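Local coordinates for protein ubiquinone biosynthesis accessory factor UbiJ (Escherichia coli, PDB 6H6O) that binds hydrophobic intermediates of ubiquinone biosynthesis through its SCP2 domain and is essential for the stability of the Ubi enzyme complex, at residues S41-K46 with L61-R66; R49-G54 with D79-A84. One frame throughout, in Å; residues are numbered along the deposited sequence. Where two conformers were deposited one is given.

Interaction 1 of 2, residues S41-K46 with L61-R66; sequences SRLLGK and LVFSER
Leu43 lies alongside Phe63, its CD1 over one face of the ring, and this pair forms the dense half of the contact. Leu43 CD1 is 4.2 Å from the Phe63 ring centroid and 17° off the normal, a CH-pi contact displaced toward the rim. Nearer the root of the ring, Leu43 CB meets Phe63 CG at 3.9 Å. Both residues are buried, and with CG of Phe63 anti to its carbonyl carbon (chi1 -59°) the two side chains run side by side in the same direction. Two backbone bonds fix this pairing: Gly45 N to Phe63 O at 2.8 Å, and Phe63 N to Lys46 O at 3.0 Å, almost straight at 173°. Residues 43-46 form a type II beta turn, with Gly45 at positive phi, that leads from helix 37-41 into strand 47-52 of the SCP2 domain and bonds to the end of strand 58-63. Leu122 of helix 113-128 also touches Leu43, while Val68 and Tyr31 touch Phe63. With the ring cut back to an alanine, Leu43 CD1 would probably lose the face it rests on, opening a gap beneath the turn. The outer side is looser: Leu44 is exposed and brings CD2 to 3.4 Å from Ser64 O, which accepts a hydrogen bond from Tyr31. The same Leu44 CD2 methyl lies 3.7 Å from Glu65 CA, so it rests on backbone rather than on a side chain.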
loop_
_atom_site.group_PDB
_atom_site.type_symbol
_atom_site.label_atom_id
_atom_site.label_comp_id
_atom_site.label_asym_id
_atom_site.label_seq_id
_atom_site.Cartn_x
_atom_site.Cartn_y
_atom_site.Cartn_z
ATOM N N SER A 41 24.547 0.366 2.538
ATOM C CA SER A 41 25.561 -0.699 2.705
ATOM C C SER A 41 25.305 -1.594 3.913
ATOM O O SER A 41 25.593 -2.791 3.861
ATOM C CB SER A 41 26.971 -0.117 2.757
ATOM O OG SER A 41 27.250 0.417 4.039
ATOM N N ARG A 42 24.718 -1.012 4.984
ATOM C CA ARG A 42 24.380 -1.728 6.219
ATOM C C ARG A 42 23.336 -2.852 5.990
ATOM O O ARG A 42 23.232 -3.753 6.807
ATOM C CB ARG A 42 23.841 -0.725 7.263
ATOM C CG ARG A 42 24.926 0.241 7.775
ATOM C CD ARG A 42 24.515 0.970 9.037
ATOM N NE ARG A 42 23.465 1.952 8.776
ATOM C CZ ARG A 42 23.518 3.237 9.121
ATOM N NH1 ARG A 42 24.579 3.721 9.755
ATOM N NH2 ARG A 42 22.508 4.048 8.836
ATOM N N LEU A 43 22.564 -2.779 4.898
ATOM C CA LEU A 43 21.501 -3.743 4.558
ATOM C C LEU A 43 21.899 -4.711 3.438
ATOM O O LEU A 43 21.105 -5.594 3.104
ATOM C CB LEU A 43 20.214 -2.986 4.138
ATOM C CG LEU A 43 19.520 -2.206 5.253
ATOM C CD1 LEU A 43 18.503 -1.217 4.666
ATOM C CD2 LEU A 43 18.817 -3.133 6.252
ATOM N N LEU A 44 23.083 -4.547 2.842
ATOM C CA LEU A 44 23.485 -5.400 1.696
ATOM C C LEU A 44 23.412 -6.879 2.014
ATOM O O LEU A 44 23.939 -7.323 3.027
ATOM C CB LEU A 44 24.854 -5.031 1.113
ATOM C CG LEU A 44 24.998 -3.607 0.565
ATOM C CD1 LEU A 44 26.399 -3.356 0.055
ATOM C CD2 LEU A 44 23.922 -3.277 -0.452
ATOM N N GLY A 45 22.682 -7.601 1.178
ATOM C CA GLY A 45 22.485 -9.039 1.328
ATOM C C GLY A 45 21.430 -9.456 2.327
ATOM O O GLY A 45 21.132 -10.650 2.445
ATOM N N LYS A 46 20.811 -8.493 3.021
ATOM C CA LYS A 46 19.787 -8.810 4.013
ATOM C C LYS A 46 18.441 -9.155 3.401
ATOM O O LYS A 46 18.048 -8.605 2.360
ATOM C CB LYS A 46 19.645 -7.684 5.066
ATOM C CG LYS A 46 20.943 -7.429 5.870
ATOM C CD LYS A 46 21.398 -8.628 6.736
ATOM C CE LYS A 46 22.626 -8.248 7.540
ATOM N NZ LYS A 46 23.193 -9.425 8.258
ATOM N N LEU A 61 11.621 -8.335 1.511
ATOM C CA LEU A 61 12.509 -7.319 0.934
ATOM C C LEU A 61 13.928 -7.896 0.893
ATOM O O LEU A 61 14.449 -8.317 1.938
ATOM C CB LEU A 61 12.485 -6.044 1.790
ATOM C CG LEU A 61 11.329 -5.029 1.566
ATOM C CD1 LEU A 61 9.956 -5.657 1.691
ATOM C CD2 LEU A 61 11.460 -3.858 2.529
ATOM N N VAL A 62 14.532 -7.956 -0.299
ATOM C CA VAL A 62 15.908 -8.498 -0.457
ATOM C C VAL A 62 16.777 -7.351 -0.930
ATOM O O VAL A 62 16.599 -6.879 -2.048
ATOM C CB VAL A 62 15.966 -9.699 -1.444
ATOM C CG1 VAL A 62 17.388 -10.247 -1.536
ATOM C CG2 VAL A 62 14.971 -10.793 -1.039
ATOM N N PHE A 63 17.726 -6.927 -0.095
ATOM C CA PHE A 63 18.570 -5.774 -0.386
ATOM C C PHE A 63 19.870 -6.106 -1.126
ATOM O O PHE A 63 20.692 -6.867 -0.618
ATOM C CB PHE A 63 18.865 -4.989 0.907
ATOM C CG PHE A 63 17.635 -4.479 1.617
ATOM C CD1 PHE A 63 17.107 -3.223 1.313
ATOM C CD2 PHE A 63 17.002 -5.249 2.590
ATOM C CE1 PHE A 63 15.945 -2.752 1.961
ATOM C CE2 PHE A 63 15.849 -4.782 3.234
ATOM C CZ PHE A 63 15.329 -3.529 2.918
ATOM N N SER A 64 20.055 -5.524 -2.330
ATOM C CA SER A 64 21.297 -5.677 -3.088
ATOM C C SER A 64 21.927 -4.274 -3.260
ATOM O O SER A 64 21.369 -3.299 -2.749
ATOM C CB SER A 64 21.067 -6.407 -4.415
ATOM O OG SER A 64 20.338 -5.647 -5.360
ATOM N N GLU A 65 23.085 -4.168 -3.924
ATOM C CA GLU A 65 23.766 -2.880 -4.086
ATOM C C GLU A 65 22.965 -1.862 -4.937
ATOM O O GLU A 65 22.920 -0.703 -4.575
ATOM C CB GLU A 65 25.196 -3.045 -4.617
ATOM C CG GLU A 65 26.039 -1.790 -4.411
ATOM C CD GLU A 65 27.295 -1.675 -5.248
ATOM O OE1 GLU A 65 28.318 -1.182 -4.717
ATOM O OE2 GLU A 65 27.248 -2.042 -6.444
ATOM N N ARG A 66 22.312 -2.286 -6.008
ATOM C CA ARG A 66 21.632 -1.318 -6.888
ATOM C C ARG A 66 20.128 -1.232 -6.690
ATOM O O ARG A 66 19.497 -0.299 -7.205
ATOM C CB ARG A 66 21.981 -1.603 -8.356
ATOM C CG ARG A 66 23.464 -1.354 -8.659
ATOM C CD ARG A 66 23.711 -1.083 -10.136
ATOM N NE ARG A 66 23.739 -2.309 -10.937
ATOM C CZ ARG A 66 24.848 -2.878 -11.401
ATOM N NH1 ARG A 66 26.036 -2.339 -11.149
ATOM N NH2 ARG A 66 24.778 -3.988 -12.124
#

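Interaction 2 of 2, residues R49-G54 with D79-A84; sequences RVEVKG and DCTVIA. With CA (calcium ion), chain F; LMR ((2S)-2-hydroxybutanedioic acid), chain E.
A parallel strand pair in the mixed sheet of the SCP2 domain joins 49-52 to 80-84, with axes 4.7 Å apart and 15° between directions. Arg49 N donates to Cys80 O and Arg49 O accepts from Val82 N; Glu51 repeats the pattern, its N reaching Val82 O at 2.8 Å and its O receiving Ala84 N. The last bond is bent at the acceptor: Lys53 N stands 47° above the carbonyl plane of Ala84 O, at 3.0 Å. On one face Val50 and Val82 lie side by side, their CG2 methyls 3.7 Å apart. The other face carries Arg49, Thr81, Glu51 and Ile83. There Glu51 CB packs on Ile83 CG1 at 3.8 Å, and the bend at chi2 (-72°) turns its carboxylate back toward Arg49. The resulting salt bridge, Arg49 NE to Glu51 OE2 at 2.9 Å, meets the oxygen from above the carboxylate plane; Ser58 OG bonds both Glu51 OE1 and Arg49 NH2, so the pair is held at more than one point. Ahead of the strand, Asp79 chelates a calcium ion through OD1 and OD2, with two waters also bound to the metal, and its OD1 comes within 2.7 Å of O2 of the bound hydroxybutanedioic acid. Strand 58-63 flanks the pair beside 47-52, and strand 107-111 beside 80-84, while helix 113-128 covers the valine face, its Val116 touching Val82 and Cys80.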
loop_
_atom_site.group_PDB
_atom_site.type_symbol
_atom_site.label_atom_id
_atom_site.label_comp_id
_atom_site.label_asym_id
_atom_site.label_seq_id
_atom_site.Cartn_x
_atom_site.Cartn_y
_atom_site.Cartn_z
ATOM N N ARG A 49 11.627 -9.913 6.226
ATOM C CA ARG A 49 10.254 -10.398 6.042
ATOM C C ARG A 49 9.289 -9.511 6.828
ATOM O O ARG A 49 9.491 -9.284 8.016
ATOM C CB ARG A 49 10.132 -11.867 6.483
ATOM C CG ARG A 49 8.832 -12.522 6.031
ATOM C CD ARG A 49 8.869 -14.039 6.207
ATOM N NE ARG A 49 7.684 -14.633 5.590
ATOM C CZ ARG A 49 7.693 -15.540 4.618
ATOM N NH1 ARG A 49 8.839 -16.016 4.152
ATOM N NH2 ARG A 49 6.551 -15.984 4.107
ATOM N N VAL A 50 8.236 -9.029 6.167
ATOM C CA VAL A 50 7.238 -8.144 6.763
ATOM C C VAL A 50 5.891 -8.859 6.742
ATOM O O VAL A 50 5.377 -9.188 5.668
ATOM C CB VAL A 50 7.170 -6.725 6.105
ATOM C CG1 VAL A 50 6.169 -5.827 6.835
ATOM C CG2 VAL A 50 8.541 -6.049 6.035
ATOM N N GLU A 51 5.359 -9.150 7.939
ATOM C CA GLU A 51 4.055 -9.792 8.118
ATOM C C GLU A 51 3.091 -8.694 8.544
ATOM O O GLU A 51 3.194 -8.189 9.665
ATOM C CB GLU A 51 4.115 -10.903 9.181
ATOM C CG GLU A 51 5.162 -11.989 8.932
ATOM C CD GLU A 51 4.912 -12.986 7.814
ATOM O OE1 GLU A 51 3.896 -12.870 7.096
ATOM O OE2 GLU A 51 5.767 -13.880 7.638
ATOM N N VAL A 52 2.226 -8.251 7.629
ATOM C CA VAL A 52 1.279 -7.182 7.950
ATOM C C VAL A 52 0.033 -7.873 8.521
ATOM O O VAL A 52 -0.616 -8.657 7.816
ATOM C CB VAL A 52 0.963 -6.215 6.760
ATOM C CG1 VAL A 52 0.096 -5.052 7.229
ATOM C CG2 VAL A 52 2.242 -5.654 6.137
ATOM N N LYS A 53 -0.263 -7.614 9.811
ATOM C CA LYS A 53 -1.409 -8.204 10.497
ATOM C C LYS A 53 -2.716 -7.854 9.751
ATOM O O LYS A 53 -2.873 -6.722 9.296
ATOM C CB LYS A 53 -1.481 -7.728 11.952
ATOM C CG LYS A 53 -0.509 -8.432 12.878
ATOM C CD LYS A 53 -0.993 -8.374 14.306
ATOM C CE LYS A 53 -1.595 -9.671 14.781
ATOM N NZ LYS A 53 -1.995 -9.596 16.211
ATOM N N GLY A 54 -3.587 -8.845 9.581
ATOM C CA GLY A 54 -4.850 -8.654 8.866
ATOM C C GLY A 54 -4.778 -8.999 7.391
ATOM O O GLY A 54 -5.815 -9.166 6.746
ATOM N N ASP A 79 16.536 -12.744 7.571
ATOM C CA ASP A 79 17.486 -12.301 8.580
ATOM C C ASP A 79 16.765 -11.612 9.731
ATOM O O ASP A 79 17.247 -11.599 10.875
ATOM C CB ASP A 79 18.500 -11.368 7.921
ATOM C CG ASP A 79 19.357 -12.125 6.901
ATOM O OD1 ASP A 79 20.016 -13.115 7.286
ATOM O OD2 ASP A 79 19.254 -11.824 5.704
ATOM N N CYS A 80 15.613 -11.033 9.409
ATOM C CA CYS A 80 14.772 -10.305 10.351
ATOM C C CYS A 80 13.331 -10.423 9.869
ATOM O O CYS A 80 13.070 -10.387 8.655
ATOM C CB CYS A 80 15.213 -8.844 10.433
ATOM S SG CYS A 80 14.230 -7.814 11.560
ATOM N N THR A 81 12.408 -10.595 10.822
ATOM C CA THR A 81 10.973 -10.680 10.525
ATOM C C THR A 81 10.263 -9.682 11.433
ATOM O O THR A 81 10.504 -9.664 12.654
ATOM C CB THR A 81 10.439 -12.118 10.719
ATOM O OG1 THR A 81 11.151 -12.994 9.843
ATOM C CG2 THR A 81 8.914 -12.223 10.451
ATOM N N VAL A 82 9.419 -8.844 10.833
ATOM C CA VAL A 82 8.669 -7.834 11.561
ATOM C C VAL A 82 7.192 -8.119 11.393
ATOM O O VAL A 82 6.760 -8.502 10.295
ATOM C CB VAL A 82 9.068 -6.362 11.228
ATOM C CG1 VAL A 82 10.534 -6.098 11.550
ATOM C CG2 VAL A 82 8.790 -6.017 9.772
ATOM N N ILE A 83 6.437 -8.028 12.499
ATOM C CA ILE A 83 4.994 -8.279 12.526
ATOM C C ILE A 83 4.309 -7.045 13.130
ATOM O O ILE A 83 4.634 -6.651 14.249
ATOM C CB ILE A 83 4.590 -9.594 13.259
ATOM C CG1 ILE A 83 5.404 -10.820 12.753
ATOM C CG2 ILE A 83 3.067 -9.838 13.112
ATOM C CD1 ILE A 83 6.458 -11.298 13.700
ATOM N N ALA A 84 3.389 -6.417 12.372
ATOM C CA ALA A 84 2.708 -5.207 12.832
ATOM C C ALA A 84 1.489 -4.907 11.963
ATOM O O ALA A 84 1.404 -5.398 10.841
ATOM C CB ALA A 84 3.664 -4.025 12.761
HETATM CA CA CA F . 20.831 -13.754 5.107
HETATM C C1 LMR E . 18.643 -16.605 10.686
HETATM O O1A LMR E . 18.696 -17.733 11.133
HETATM O O1B LMR E . 17.526 -15.975 10.413
HETATM C C2 LMR E . 19.893 -15.811 10.344
HETATM O O2 LMR E . 19.706 -14.994 9.195
HETATM C C3 LMR E . 20.366 -14.958 11.515
HETATM C C4 LMR E . 19.526 -13.723 11.737
HETATM O O4A LMR E . 19.954 -12.674 11.075
HETATM O O4B LMR E . 18.571 -13.704 12.486
HETATM O O HOH W 1 18.930 -15.091 4.785
HETATM O O HOH W 2 20.784 -13.270 2.870
#

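Overall arrangement
The centres of interactions 1 and 2 lie about 18 Å apart, within one SCP2 domain and on one mixed sheet. Their segments alternate along the chain, 41-46, 49-54, 61-66 and 79-84, so the interactions interlock. Strand 47-52 makes the connection: it follows the turn of interaction 1, pairs antiparallel with 58-63 and parallel with 80-84. The two also touch directly, Lys46 CA lying 3.5 Å from Asp79 OD2, which places the turn beside the calcium and hydroxybutanedioic acid site. Helix 113-128 packs on both, through Leu43 and Lys46 in one and Cys80 and Val82 in the other, so one helix spans both parts of this lipid-binding domain.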